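Local structure of methanol--corrinoid protein co-methyltransferase (Methanosarcina barkeri, 2I2X) at residues Phe78-Leu83 / Gly117-Leu122; Leu238-Ala243 / Arg416-Ala421; Asn388-Ala393 / Glu430-Asp435. The protein transfers the methyl group of methanol to the cob(I)amide of its partner corrinoid protein MtaC, a zinc-dependent step of methanogenesis. All coordinates share one frame; numbering follows the deposited sequence.

Interaction 1: residues Phe78-Leu83 / Gly117-Leu122; sequences FPAIIL and GIKCAL
With chi1 at 180°, Ile118 turns CG1 away from its own N and lays CD1 4.0 Å from Ile81 CG2, a methyl that Ile81 keeps between its own N and carbonyl carbon; the two side chains cross at a slant. The same Ile81 methyl also rests against Cys120 CB. Replacing Ile118 by an alanine strips away CG1, CG2 and CD1, which would probably open a gap beside Ile81 CG2 and the Phe78 carbonyl. Further along this face, Leu122 CD1 comes within 3.4 Å of Leu83 O and also meets Leu83 CB. Ala80, Lys119, Ile82 and Ala121 point to the other face, where Ala80 CB lies against Lys119 CB and Ile82 CG1 near Ala121 CB.

The backbones form a parallel ladder, in which the axes of strand segments 80-83 and 119-122 approach to 4.7 Å. Lys119 N donates to Pro79 O at 3.2 Å, and Ile81 N to Lys119 O at 3.0 Å. Ala121 N to Ile81 O is weak, whereas Leu83 N reaches Ala121 O at 3.1 Å. Pro79 O takes a second donor, a water 2.6 Å away that also binds Gly117 O weakly.

These are adjacent strands of the TIM barrel, joined by a right-handed beta-alpha-beta crossover through helix 95-116. Met73 of helix 55-76 packs on Ile81 and Ile118, Leu32 covers the Ala80 and Ala121 face, and strands 40-43 and 160-163 flank the pair.

Interaction 2: residues Leu238-Ala243 / Arg416-Ala421; sequences LAHTIA and RFETKA
Thr241 and Glu418 form the central polar link: Thr241 OG1 donates to Glu418 O at 2.7 Å, approaching in the carbonyl plane on a lone pair, with a C=O...donor angle of 126°. A chi1 of 44° sets OG1 between the Thr241 backbone N and carbonyl carbon, leaving CG2 to pack 3.9 Å from Glu418 CB. Beside this bond the packing is small and apolar. Ala421 CB meets Ala239 CB at 4.0 Å and Ile242 CD1 at 4.2 Å, while Ala239 CB also sits at the edge of the Phe417 ring.

The extended Glu418 side chain carries OE2 to within 3.7 Å of His240 CB, its carboxylate turned 45° from the imidazole. One water joins the two segments here, accepting from His240 N and donating to Glu418 OE2, each at 2.8 Å.

A second shell fixes both groups. Glu418 OE1 accepts from Ser415 N, the bond a capping box makes back to the N-cap N, and OE2 forms a salt bridge with Arg15 of a neighbouring subunit. His240 is held by Asp364 through ND1 and by Gly230 O through NE2. Ala239, the N-cap of helix 240-259, receives Ile242 N and Ala243 N on its carbonyl.

The contact thus sets the first turns of helices 240-259 and 416-430 together, with helix 365-368 against His240 and Thr241, helix 181-210 against Ile242, and Phe94 of the neighbouring subunit stacked on Phe417.

Interaction 3: residues Asn388-Ala393 / Glu430-Asp435; sequences NIYLRA and EALPDD
Tyr390 reaches across to the loop with its hydroxyl: OH donates to Pro433 O at 2.6 Å, lying in the carbonyl plane with a C=O...donor angle of 157°. The CG of Tyr390 stands anti to the backbone N (chi1 159°), sending the ring away from its helix and edge-on to the loop. Pro433 O therefore lies in the ring plane, and Asp434 O sits 3.6 Å from CE2 at the same edge. Leu432 CB closes on the hydroxyl at 3.4 Å, and Phe439 stacks on the ring.

Leu391 crosses Asp434 at a slant, its CD1 lying 3.7 Å from Asp434 OD1. That oxygen has its charged partner in Lys394, so the methyl merely borders a salt bridge. Asp434 O also receives a water, 3.0 Å away, which accepts from Asn388 ND2.

The amide of Asn388 serves both sides of the contact, since its OD1 accepts from Leu391 N at 2.8 Å and so caps helix 389-409. Asp435 likewise caps helix 436-450 through Lys438 N. Here two N-capped helix starts lie near one another, a tyrosine tying the first to the loop that leads into the second, in the helical C-terminal region of the chain.

How the interactions relate
Interaction 1 belongs to the barrel sheet and lies across the chain's centre from the other two, its centre 42 Å from that of interaction 2 and 43 Å from that of interaction 3. Interactions 2 and 3 are closer, with centres 22 Å apart and nearest atoms about 11 Å apart. Their segments alternate along the chain: helix 416-430, the next helix after 389-409, begins in interaction 2 and ends in interaction 3. All three lie away from the metal and cobamide sites. The side chain of Ile82 in interaction 1 is about 14 Å from the bound potassium ion, and that of His240 in interaction 2 about 12 Å from a bound cobamide.

Interaction 1: residues Phe78-Leu83 / Gly117-Leu122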
loop_
_atom_site.group_PDB
_atom_site.type_symbol
_atom_site.label_atom_id
_atom_site.label_comp_id
_atom_site.label_asym_id
_atom_site.label_seq_id
_atom_site.Cartn_x
_atom_site.Cartn_y
_atom_site.Cartn_z
ATOM N N PHE A 78 -14.328 2.637 11.578
ATOM C CA PHE A 78 -13.930 1.275 11.983
ATOM C C PHE A 78 -14.051 1.092 13.491
ATOM O O PHE A 78 -13.624 1.964 14.248
ATOM C CB PHE A 78 -12.535 0.943 11.453
ATOM C CG PHE A 78 -12.465 0.913 9.945
ATOM C CD1 PHE A 78 -13.364 0.123 9.211
ATOM C CD2 PHE A 78 -11.524 1.693 9.246
ATOM C CE1 PHE A 78 -13.305 0.079 7.837
ATOM C CE2 PHE A 78 -11.454 1.648 7.859
ATOM C CZ PHE A 78 -12.338 0.835 7.157
ATOM N N PRO A 79 -14.667 -0.010 13.937
ATOM C CA PRO A 79 -14.944 -0.188 15.372
ATOM C C PRO A 79 -13.781 -0.727 16.237
ATOM O O PRO A 79 -13.886 -0.687 17.466
ATOM C CB PRO A 79 -16.093 -1.225 15.370
ATOM C CG PRO A 79 -15.717 -2.132 14.261
ATOM C CD PRO A 79 -15.175 -1.159 13.163
ATOM N N ALA A 80 -12.720 -1.243 15.618
ATOM C CA ALA A 80 -11.615 -1.879 16.381
ATOM C C ALA A 80 -10.272 -1.899 15.650
ATOM O O ALA A 80 -10.194 -1.878 14.416
ATOM C CB ALA A 80 -11.995 -3.297 16.817
ATOM N N ILE A 81 -9.198 -1.924 16.418
ATOM C CA ILE A 81 -7.904 -1.944 15.801
ATOM C C ILE A 81 -6.830 -2.378 16.796
ATOM O O ILE A 81 -6.909 -2.027 17.973
ATOM C CB ILE A 81 -7.603 -0.562 15.156
ATOM C CG1 ILE A 81 -6.488 -0.671 14.092
ATOM C CG2 ILE A 81 -7.431 0.525 16.182
ATOM C CD1 ILE A 81 -5.191 -0.410 14.617
ATOM N N ILE A 82 -5.833 -3.125 16.327
ATOM C CA ILE A 82 -4.675 -3.454 17.168
ATOM C C ILE A 82 -3.444 -2.821 16.529
ATOM O O ILE A 82 -3.273 -2.926 15.302
ATOM C CB ILE A 82 -4.444 -4.971 17.226
ATOM C CG1 ILE A 82 -5.576 -5.651 18.000
ATOM C CG2 ILE A 82 -3.090 -5.277 17.835
ATOM C CD1 ILE A 82 -5.684 -7.175 17.768
ATOM N N LEU A 83 -2.605 -2.159 17.328
ATOM C CA LEU A 83 -1.302 -1.690 16.839
ATOM C C LEU A 83 -0.202 -2.662 17.285
ATOM O O LEU A 83 -0.127 -3.052 18.465
ATOM C CB LEU A 83 -1.008 -0.264 17.332
ATOM C CG LEU A 83 -1.861 0.910 16.771
ATOM C CD1 LEU A 83 -3.261 1.137 17.462
ATOM C CD2 LEU A 83 -1.043 2.217 16.761
ATOM N N GLY A 117 -14.897 5.718 21.899
ATOM C CA GLY A 117 -15.220 4.314 22.218
ATOM C C GLY A 117 -14.750 3.247 21.220
ATOM O O GLY A 117 -15.292 2.150 21.191
ATOM N N ILE A 118 -13.745 3.561 20.398
ATOM C CA ILE A 118 -13.113 2.580 19.548
ATOM C C ILE A 118 -12.307 1.592 20.421
ATOM O O ILE A 118 -11.585 2.005 21.321
ATOM C CB ILE A 118 -12.175 3.266 18.503
ATOM C CG1 ILE A 118 -11.496 2.224 17.609
ATOM C CG2 ILE A 118 -11.143 4.199 19.183
ATOM C CD1 ILE A 118 -10.751 2.824 16.441
ATOM N N LYS A 119 -12.476 0.295 20.165
ATOM C CA LYS A 119 -11.761 -0.750 20.874
ATOM C C LYS A 119 -10.379 -0.909 20.269
ATOM O O LYS A 119 -10.222 -0.934 19.044
ATOM C CB LYS A 119 -12.518 -2.061 20.730
ATOM C CG LYS A 119 -13.986 -2.000 21.129
ATOM C CD LYS A 119 -14.739 -3.027 20.303
ATOM C CE LYS A 119 -15.740 -3.781 21.101
ATOM N NZ LYS A 119 -16.847 -2.955 21.574
ATOM N N CYS A 120 -9.371 -1.005 21.108
ATOM C CA CYS A 120 -8.016 -1.239 20.617
ATOM C C CYS A 120 -7.109 -1.919 21.644
ATOM O O CYS A 120 -7.417 -1.948 22.842
ATOM C CB CYS A 120 -7.412 0.084 20.205
ATOM S SG CYS A 120 -7.607 1.282 21.492
ATOM N N ALA A 121 -5.998 -2.480 21.175
ATOM C CA ALA A 121 -5.034 -3.153 22.050
ATOM C C ALA A 121 -3.673 -2.930 21.448
ATOM O O ALA A 121 -3.549 -2.693 20.252
ATOM C CB ALA A 121 -5.345 -4.671 22.193
ATOM N N LEU A 122 -2.655 -2.938 22.285
ATOM C CA LEU A 122 -1.317 -2.694 21.826
ATOM C C LEU A 122 -0.429 -3.949 21.970
ATOM O O LEU A 122 -0.322 -4.539 23.026
ATOM C CB LEU A 122 -0.735 -1.493 22.574
ATOM C CG LEU A 122 0.736 -1.177 22.290
ATOM C CD1 LEU A 122 0.929 -0.787 20.834
ATOM C CD2 LEU A 122 1.279 -0.121 23.240
HETATM O O HOH W 1 -15.996 -0.207 18.933
#

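Interaction 2: residues Leu238-Ala243 / Arg416-Ala421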
loop_
_atom_site.group_PDB
_atom_site.type_symbol
_atom_site.label_atom_id
_atom_site.label_comp_id
_atom_site.label_asym_id
_atom_site.label_seq_id
_atom_site.Cartn_x
_atom_site.Cartn_y
_atom_site.Cartn_z
ATOM N N LEU A 238 14.955 -22.261 -4.184
ATOM C CA LEU A 238 14.524 -23.294 -3.242
ATOM C C LEU A 238 13.195 -23.851 -3.742
ATOM O O LEU A 238 12.231 -23.090 -3.951
ATOM C CB LEU A 238 14.344 -22.736 -1.820
ATOM C CG LEU A 238 13.932 -23.807 -0.801
ATOM C CD1 LEU A 238 15.096 -24.811 -0.475
ATOM C CD2 LEU A 238 13.408 -23.177 0.484
ATOM N N ALA A 239 13.138 -25.165 -3.930
ATOM C CA ALA A 239 11.940 -25.792 -4.455
ATOM C C ALA A 239 10.820 -25.523 -3.474
ATOM O O ALA A 239 11.003 -25.632 -2.250
ATOM C CB ALA A 239 12.136 -27.311 -4.612
ATOM N N HIS A 240 9.654 -25.208 -4.017
ATOM C CA HIS A 240 8.531 -24.879 -3.196
ATOM C C HIS A 240 8.073 -26.074 -2.386
ATOM O O HIS A 240 7.578 -25.916 -1.250
ATOM C CB HIS A 240 7.448 -24.232 -4.051
ATOM C CG HIS A 240 7.802 -22.836 -4.491
ATOM N ND1 HIS A 240 6.863 -21.930 -4.946
ATOM C CD2 HIS A 240 8.992 -22.190 -4.527
ATOM C CE1 HIS A 240 7.464 -20.790 -5.251
ATOM N NE2 HIS A 240 8.756 -20.925 -5.014
ATOM N N THR A 241 8.305 -27.270 -2.923
ATOM C CA THR A 241 7.994 -28.489 -2.203
ATOM C C THR A 241 8.891 -28.694 -0.976
ATOM O O THR A 241 8.540 -29.490 -0.126
ATOM C CB THR A 241 8.039 -29.728 -3.090
ATOM O OG1 THR A 241 9.198 -29.682 -3.925
ATOM C CG2 THR A 241 6.796 -29.819 -3.969
ATOM N N ILE A 242 10.016 -27.974 -0.864
ATOM C CA ILE A 242 10.834 -28.022 0.356
ATOM C C ILE A 242 10.443 -26.901 1.343
ATOM O O ILE A 242 10.517 -27.063 2.582
ATOM C CB ILE A 242 12.380 -28.020 0.043
ATOM C CG1 ILE A 242 12.799 -29.328 -0.653
ATOM C CG2 ILE A 242 13.195 -27.869 1.317
ATOM C CD1 ILE A 242 14.131 -29.228 -1.395
ATOM N N ALA A 243 10.013 -25.768 0.797
ATOM C CA ALA A 243 9.489 -24.686 1.613
ATOM C C ALA A 243 8.262 -25.133 2.443
ATOM O O ALA A 243 8.150 -24.833 3.632
ATOM C CB ALA A 243 9.136 -23.485 0.719
ATOM N N ARG A 416 8.153 -30.970 -12.729
ATOM C CA ARG A 416 8.947 -32.190 -12.537
ATOM C C ARG A 416 9.963 -31.982 -11.434
ATOM O O ARG A 416 10.144 -32.857 -10.587
ATOM C CB ARG A 416 9.631 -32.629 -13.828
ATOM C CG ARG A 416 8.664 -33.357 -14.745
ATOM C CD ARG A 416 9.268 -33.702 -16.087
ATOM N NE ARG A 416 9.703 -32.535 -16.837
ATOM C CZ ARG A 416 8.924 -31.819 -17.645
ATOM N NH1 ARG A 416 7.650 -32.144 -17.809
ATOM N NH2 ARG A 416 9.424 -30.777 -18.305
ATOM N N PHE A 417 10.550 -30.784 -11.415
ATOM C CA PHE A 417 11.577 -30.436 -10.448
ATOM C C PHE A 417 11.017 -30.423 -9.034
ATOM O O PHE A 417 11.657 -30.926 -8.111
ATOM C CB PHE A 417 12.243 -29.099 -10.784
ATOM C CG PHE A 417 13.524 -28.866 -10.031
ATOM C CD1 PHE A 417 13.515 -28.241 -8.789
ATOM C CD2 PHE A 417 14.746 -29.314 -10.553
ATOM C CE1 PHE A 417 14.705 -28.040 -8.081
ATOM C CE2 PHE A 417 15.921 -29.135 -9.861
ATOM C CZ PHE A 417 15.904 -28.498 -8.617
ATOM N N GLU A 418 9.820 -29.860 -8.882
ATOM C CA GLU A 418 9.148 -29.820 -7.590
ATOM C C GLU A 418 8.826 -31.211 -7.103
ATOM O O GLU A 418 8.884 -31.469 -5.907
ATOM C CB GLU A 418 7.861 -28.996 -7.666
ATOM C CG GLU A 418 8.137 -27.538 -7.533
ATOM C CD GLU A 418 7.024 -26.627 -8.008
ATOM O OE1 GLU A 418 6.157 -27.053 -8.810
ATOM O OE2 GLU A 418 7.035 -25.460 -7.567
ATOM N N THR A 419 8.466 -32.081 -8.042
ATOM C CA THR A 419 7.979 -33.424 -7.755
ATOM C C THR A 419 9.108 -34.328 -7.230
ATOM O O THR A 419 8.942 -35.028 -6.216
ATOM C CB THR A 419 7.310 -34.027 -9.012
ATOM O OG1 THR A 419 6.175 -33.204 -9.367
ATOM C CG2 THR A 419 6.853 -35.477 -8.790
ATOM N N LYS A 420 10.248 -34.263 -7.914
ATOM C CA LYS A 420 11.416 -35.009 -7.567
ATOM C C LYS A 420 11.926 -34.600 -6.182
ATOM O O LYS A 420 12.296 -35.474 -5.368
ATOM C CB LYS A 420 12.486 -34.796 -8.644
ATOM C CG LYS A 420 13.747 -35.592 -8.471
ATOM C CD LYS A 420 13.560 -37.022 -9.010
ATOM C CE LYS A 420 14.846 -37.822 -8.916
ATOM N NZ LYS A 420 15.424 -37.651 -7.553
ATOM N N ALA A 421 11.947 -33.290 -5.919
ATOM C CA ALA A 421 12.442 -32.761 -4.663
ATOM C C ALA A 421 11.538 -33.162 -3.474
ATOM O O ALA A 421 12.045 -33.599 -2.410
ATOM C CB ALA A 421 12.680 -31.257 -4.743
HETATM O O HOH W 2 9.622 -24.744 -6.738
#

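Interaction 3: residues Asn388-Ala393 / Glu430-Asp435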
loop_
_atom_site.group_PDB
_atom_site.type_symbol
_atom_site.label_atom_id
_atom_site.label_comp_id
_atom_site.label_asym_id
_atom_site.label_seq_id
_atom_site.Cartn_x
_atom_site.Cartn_y
_atom_site.Cartn_z
ATOM N N ASN A 388 6.069 -36.163 22.309
ATOM C CA ASN A 388 7.358 -36.340 21.693
ATOM C C ASN A 388 7.629 -35.238 20.639
ATOM O O ASN A 388 7.031 -35.238 19.537
ATOM C CB ASN A 388 7.320 -37.715 21.032
ATOM C CG ASN A 388 8.684 -38.196 20.574
ATOM O OD1 ASN A 388 9.397 -37.489 19.853
ATOM N ND2 ASN A 388 9.044 -39.426 20.966
ATOM N N ILE A 389 8.541 -34.318 20.952
ATOM C CA ILE A 389 8.762 -33.156 20.079
ATOM C C ILE A 389 9.433 -33.474 18.750
ATOM O O ILE A 389 9.196 -32.774 17.748
ATOM C CB ILE A 389 9.523 -32.000 20.785
ATOM C CG1 ILE A 389 10.891 -32.464 21.333
ATOM C CG2 ILE A 389 8.650 -31.387 21.884
ATOM C CD1 ILE A 389 11.776 -31.322 21.847
ATOM N N TYR A 390 10.291 -34.491 18.727
ATOM C CA TYR A 390 10.891 -34.910 17.465
ATOM C C TYR A 390 9.868 -35.650 16.622
ATOM O O TYR A 390 9.612 -35.306 15.467
ATOM C CB TYR A 390 12.076 -35.824 17.740
ATOM C CG TYR A 390 12.492 -36.732 16.603
ATOM C CD1 TYR A 390 13.121 -36.222 15.483
ATOM C CD2 TYR A 390 12.280 -38.105 16.670
ATOM C CE1 TYR A 390 13.519 -37.029 14.446
ATOM C CE2 TYR A 390 12.690 -38.954 15.620
ATOM C CZ TYR A 390 13.322 -38.395 14.510
ATOM O OH TYR A 390 13.753 -39.187 13.456
ATOM N N LEU A 391 9.292 -36.688 17.205
ATOM C CA LEU A 391 8.405 -37.554 16.481
ATOM C C LEU A 391 7.167 -36.822 15.969
ATOM O O LEU A 391 6.714 -37.103 14.861
ATOM C CB LEU A 391 8.037 -38.774 17.336
ATOM C CG LEU A 391 7.248 -39.909 16.657
ATOM C CD1 LEU A 391 7.881 -40.367 15.346
ATOM C CD2 LEU A 391 7.026 -41.083 17.620
ATOM N N ARG A 392 6.598 -35.920 16.766
ATOM C CA ARG A 392 5.446 -35.129 16.286
ATOM C C ARG A 392 5.809 -34.264 15.080
ATOM O O ARG A 392 5.033 -34.149 14.133
ATOM C CB ARG A 392 4.776 -34.306 17.405
ATOM C CG ARG A 392 5.493 -33.057 17.859
ATOM C CD ARG A 392 4.921 -32.593 19.229
ATOM N NE ARG A 392 5.353 -31.239 19.559
ATOM C CZ ARG A 392 4.786 -30.452 20.472
ATOM N NH1 ARG A 392 3.766 -30.868 21.211
ATOM N NH2 ARG A 392 5.245 -29.228 20.640
ATOM N N ALA A 393 7.005 -33.688 15.112
ATOM C CA ALA A 393 7.518 -32.893 14.014
ATOM C C ALA A 393 7.772 -33.736 12.766
ATOM O O ALA A 393 7.442 -33.323 11.621
ATOM C CB ALA A 393 8.777 -32.142 14.435
ATOM N N GLU A 430 11.636 -40.580 5.723
ATOM C CA GLU A 430 11.171 -41.914 6.034
ATOM C C GLU A 430 12.323 -42.830 6.473
ATOM O O GLU A 430 12.088 -43.836 7.120
ATOM C CB GLU A 430 10.332 -42.495 4.887
ATOM C CG GLU A 430 8.972 -41.800 4.769
ATOM C CD GLU A 430 8.010 -42.428 3.776
ATOM O OE1 GLU A 430 6.815 -42.562 4.121
ATOM O OE2 GLU A 430 8.416 -42.756 2.646
ATOM N N ALA A 431 13.560 -42.452 6.159
ATOM C CA ALA A 431 14.733 -43.264 6.530
ATOM C C ALA A 431 15.192 -42.980 7.955
ATOM O O ALA A 431 16.020 -43.710 8.471
ATOM C CB ALA A 431 15.901 -43.044 5.537
ATOM N N LEU A 432 14.655 -41.927 8.580
ATOM C CA LEU A 432 15.050 -41.545 9.928
ATOM C C LEU A 432 14.516 -42.529 10.961
ATOM O O LEU A 432 13.519 -43.195 10.713
ATOM C CB LEU A 432 14.589 -40.122 10.253
ATOM C CG LEU A 432 15.258 -39.020 9.422
ATOM C CD1 LEU A 432 14.512 -37.642 9.549
ATOM C CD2 LEU A 432 16.776 -38.911 9.705
ATOM N N PRO A 433 15.178 -42.629 12.121
ATOM C CA PRO A 433 14.686 -43.529 13.180
ATOM C C PRO A 433 13.508 -42.936 13.947
ATOM O O PRO A 433 13.414 -41.702 14.084
ATOM C CB PRO A 433 15.878 -43.619 14.120
ATOM C CG PRO A 433 16.545 -42.264 13.980
ATOM C CD PRO A 433 16.408 -41.920 12.520
ATOM N N ASP A 434 12.632 -43.781 14.486
ATOM C CA ASP A 434 11.539 -43.242 15.303
ATOM C C ASP A 434 11.974 -42.727 16.655
ATOM O O ASP A 434 11.323 -41.843 17.202
ATOM C CB ASP A 434 10.381 -44.231 15.464
ATOM C CG ASP A 434 9.258 -43.987 14.455
ATOM O OD1 ASP A 434 9.450 -43.197 13.502
ATOM O OD2 ASP A 434 8.174 -44.588 14.623
ATOM N N ASP A 435 13.081 -43.256 17.168
ATOM C CA ASP A 435 13.614 -42.895 18.489
ATOM C C ASP A 435 14.301 -41.530 18.508
ATOM O O ASP A 435 15.326 -41.320 17.828
ATOM C CB ASP A 435 14.597 -43.972 18.957
ATOM C CG ASP A 435 15.316 -43.593 20.231
ATOM O OD1 ASP A 435 14.701 -43.739 21.318
ATOM O OD2 ASP A 435 16.494 -43.141 20.152
HETATM O O HOH W 3 11.112 -41.288 20.125
#